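Local coordinates for protein molinate hydrolase (Gulosibacter molinativorax, PDB 4UB9) that hydrolyses the thiocarbamate herbicide molinate and is a zinc-binding member of the amidohydrolase family, at residues T173-G178 with C239-T244. Residues are numbered along the deposited sequence; the frame is centred on the assembly and turned at random.
Sequences TLIGMG and CKIAVT
I175 and I241 pair in parallel, their CA atoms 4.8 Å apart. I175 grips the neighbouring strand through both its backbone polar atoms: its N donates to K240 O and its O accepts from A242 N, each at 3.0 Å. Toward T173 and C239 the two chains draw apart, and a water bridges the gap, donating to T173 O and accepting from K240 N. The chain turns away in a type II turn from L174 to M177, closed by M177 N to L174 O; G176 has the positive phi (94°) such a turn favours. The pair illustrates how parallel barrel strands present one face to the helices and the other to the metal site. On the helix face I175 sends CG1 beside its own backbone N (chi1 -56°), where it meets C239 SG and I241 CD1, each at 3.7 Å; I228 and Y231 of helix 221-232 pack against the same isoleucine. L174 and K240 lie on the other face, and L174 CD2 sits tightly on A242 CB at 3.5 Å. The L174 side chain is about 4 Å from that of zinc ligand H282, and that of K240 about 4 Å from the zinc ion. Parallel strands packed against outer helices, with metal ligands at C-terminal strand ends, characterise the amidohydrolase TIM barrel.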
ATOM      1  N   THR A 173      -8.612  23.093 -17.276  1.00 36.43           N
ATOM      2  CA  THR A 173      -8.528  21.649 -16.968  1.00 33.86           C
ATOM      3  C   THR A 173      -8.762  20.781 -18.196  1.00 31.19           C
ATOM      4  O   THR A 173      -9.024  21.250 -19.283  1.00 32.12           O
ATOM      5  CB  THR A 173      -9.493  21.243 -15.862  1.00 34.72           C
ATOM      6  OG1 THR A 173      -9.174  19.929 -15.403  1.00 36.73           O
ATOM      7  CG2 THR A 173     -10.935  21.277 -16.343  1.00 33.88           C
ATOM      8  N   LEU A 174      -8.581  19.504 -17.997  1.00 32.56           N
ATOM      9  CA  LEU A 174      -8.874  18.489 -18.988  1.00 35.82           C
ATOM     10  C   LEU A 174     -10.274  17.976 -18.685  1.00 33.68           C
ATOM     11  O   LEU A 174     -10.534  17.411 -17.600  1.00 27.01           O
ATOM     12  CB  LEU A 174      -7.976  17.290 -18.810  1.00 45.51           C
ATOM     13  CG  LEU A 174      -7.232  16.723 -19.980  1.00 55.10           C
ATOM     14  CD1 LEU A 174      -5.756  16.934 -19.659  1.00 61.35           C
ATOM     15  CD2 LEU A 174      -7.481  15.253 -20.082  1.00 57.96           C
ATOM     16  N   ILE A 175     -11.159  18.170 -19.633  1.00 30.70           N
ATOM     17  CA  ILE A 175     -12.535  17.870 -19.389  1.00 30.55           C
ATOM     18  C   ILE A 175     -12.666  16.365 -19.188  1.00 29.02           C
ATOM     19  O   ILE A 175     -12.396  15.582 -20.094  1.00 28.70           O
ATOM     20  CB  ILE A 175     -13.434  18.315 -20.545  1.00 30.64           C
ATOM     21  CG1 ILE A 175     -13.268  19.805 -20.857  1.00 31.60           C
ATOM     22  CG2 ILE A 175     -14.885  17.984 -20.238  1.00 29.74           C
ATOM     23  CD1 ILE A 175     -13.506  20.722 -19.695  1.00 34.35           C
ATOM     24  N   GLY A 176     -13.185  16.000 -18.010  1.00 29.08           N
ATOM     25  CA  GLY A 176     -13.476  14.609 -17.680  1.00 30.42           C
ATOM     26  C   GLY A 176     -12.368  13.896 -16.932  1.00 29.13           C
ATOM     27  O   GLY A 176     -12.428  12.692 -16.717  1.00 26.34           O
ATOM     28  N   MET A 177     -11.331  14.643 -16.571  1.00 31.25           N
ATOM     29  CA  MET A 177     -10.229  14.054 -15.809  1.00 29.81           C
ATOM     30  C   MET A 177     -10.338  14.491 -14.380  1.00 28.73           C
ATOM     31  O   MET A 177     -10.702  15.628 -14.059  1.00 27.32           O
ATOM     32  CB  MET A 177      -8.859  14.494 -16.371  1.00 33.96           C
ATOM     33  CG  MET A 177      -7.661  13.735 -15.745  1.00 39.24           C
ATOM     34  SD  MET A 177      -6.023  14.322 -16.246  1.00 40.70           S
ATOM     35  CE  MET A 177      -5.967  15.951 -15.520  1.00 35.68           C
ATOM     36  N   GLY A 178      -9.919  13.621 -13.496  1.00 29.18           N
ATOM     37  CA  GLY A 178      -9.833  13.984 -12.072  1.00 32.97           C
ATOM     38  C   GLY A 178      -8.627  14.876 -11.768  1.00 33.76           C
ATOM     39  O   GLY A 178      -7.728  15.042 -12.589  1.00 35.59           O
ATOM     40  N   CYS A 239      -9.880  24.255 -25.561  1.00 30.34           N
ATOM     41  CA  CYS A 239     -10.484  23.261 -24.676  1.00 27.61           C
ATOM     42  C   CYS A 239      -9.949  21.919 -24.976  1.00 26.73           C
ATOM     43  O   CYS A 239      -9.937  21.489 -26.141  1.00 22.98           O
ATOM     44  CB  CYS A 239     -11.999  23.254 -24.850  1.00 29.31           C
ATOM     45  SG  CYS A 239     -12.823  22.069 -23.779  1.00 34.76           S
ATOM     46  N   LYS A 240      -9.553  21.211 -23.931  1.00 28.16           N
ATOM     47  CA  LYS A 240      -8.945  19.885 -24.132  1.00 31.32           C
ATOM     48  C   LYS A 240      -9.839  18.849 -23.479  1.00 30.67           C
ATOM     49  O   LYS A 240     -10.198  18.984 -22.310  1.00 29.45           O
ATOM     50  CB  LYS A 240      -7.526  19.796 -23.550  1.00 31.27           C
ATOM     51  CG  LYS A 240      -6.868  18.446 -23.804  1.00 33.38           C
ATOM     52  CD  LYS A 240      -5.353  18.449 -23.695  1.00 35.30           C
ATOM     53  CE  LYS A 240      -4.810  17.926 -22.389  1.00 37.41           C
ATOM     54  NZ  LYS A 240      -3.512  17.189 -22.533  1.00 39.23           N
ATOM     55  N   ILE A 241     -10.174  17.825 -24.242  1.00 30.51           N
ATOM     56  CA  ILE A 241     -11.115  16.832 -23.800  1.00 33.14           C
ATOM     57  C   ILE A 241     -10.370  15.531 -23.554  1.00 32.65           C
ATOM     58  O   ILE A 241      -9.650  15.052 -24.406  1.00 29.80           O
ATOM     59  CB  ILE A 241     -12.182  16.471 -24.872  1.00 37.77           C
ATOM     60  CG1 ILE A 241     -12.952  17.661 -25.413  1.00 37.03           C
ATOM     61  CG2 ILE A 241     -13.167  15.439 -24.315  1.00 36.17           C
ATOM     62  CD1 ILE A 241     -13.575  18.478 -24.343  1.00 43.07           C
ATOM     63  N   ALA A 242     -10.664  14.905 -22.431  1.00 34.05           N
ATOM     64  CA  ALA A 242     -10.167  13.554 -22.160  1.00 36.33           C
ATOM     65  C   ALA A 242     -10.954  12.509 -22.912  1.00 31.84           C
ATOM     66  O   ALA A 242     -11.880  11.949 -22.376  1.00 32.40           O
ATOM     67  CB  ALA A 242     -10.243  13.237 -20.681  1.00 36.25           C
ATOM     68  N   VAL A 243     -10.586  12.278 -24.159  1.00 29.80           N
ATOM     69  CA  VAL A 243     -11.293  11.324 -24.986  1.00 30.22           C
ATOM     70  C   VAL A 243     -11.108   9.932 -24.398  1.00 31.81           C
ATOM     71  O   VAL A 243     -12.069   9.172 -24.254  1.00 30.42           O
ATOM     72  CB  VAL A 243     -10.743  11.322 -26.406  1.00 32.37           C
ATOM     73  CG1 VAL A 243     -11.308  10.150 -27.204  1.00 36.85           C
ATOM     74  CG2 VAL A 243     -11.048  12.631 -27.060  1.00 32.17           C
ATOM     75  N   THR A 244      -9.855   9.619 -24.046  1.00 29.84           N
ATOM     76  CA  THR A 244      -9.560   8.414 -23.275  1.00 32.30           C
ATOM     77  C   THR A 244      -9.204   8.763 -21.847  1.00 29.33           C
ATOM     78  O   THR A 244      -9.149   9.921 -21.460  1.00 33.43           O
ATOM     79  CB  THR A 244      -8.420   7.576 -23.878  1.00 34.85           C
ATOM     80  OG1 THR A 244      -7.232   8.335 -23.867  1.00 36.51           O
ATOM     81  CG2 THR A 244      -8.755   7.153 -25.292  1.00 36.23           C
TER
HETATM   82  O   HOH W   1     -10.182  22.485 -21.519  1.00 30.50           O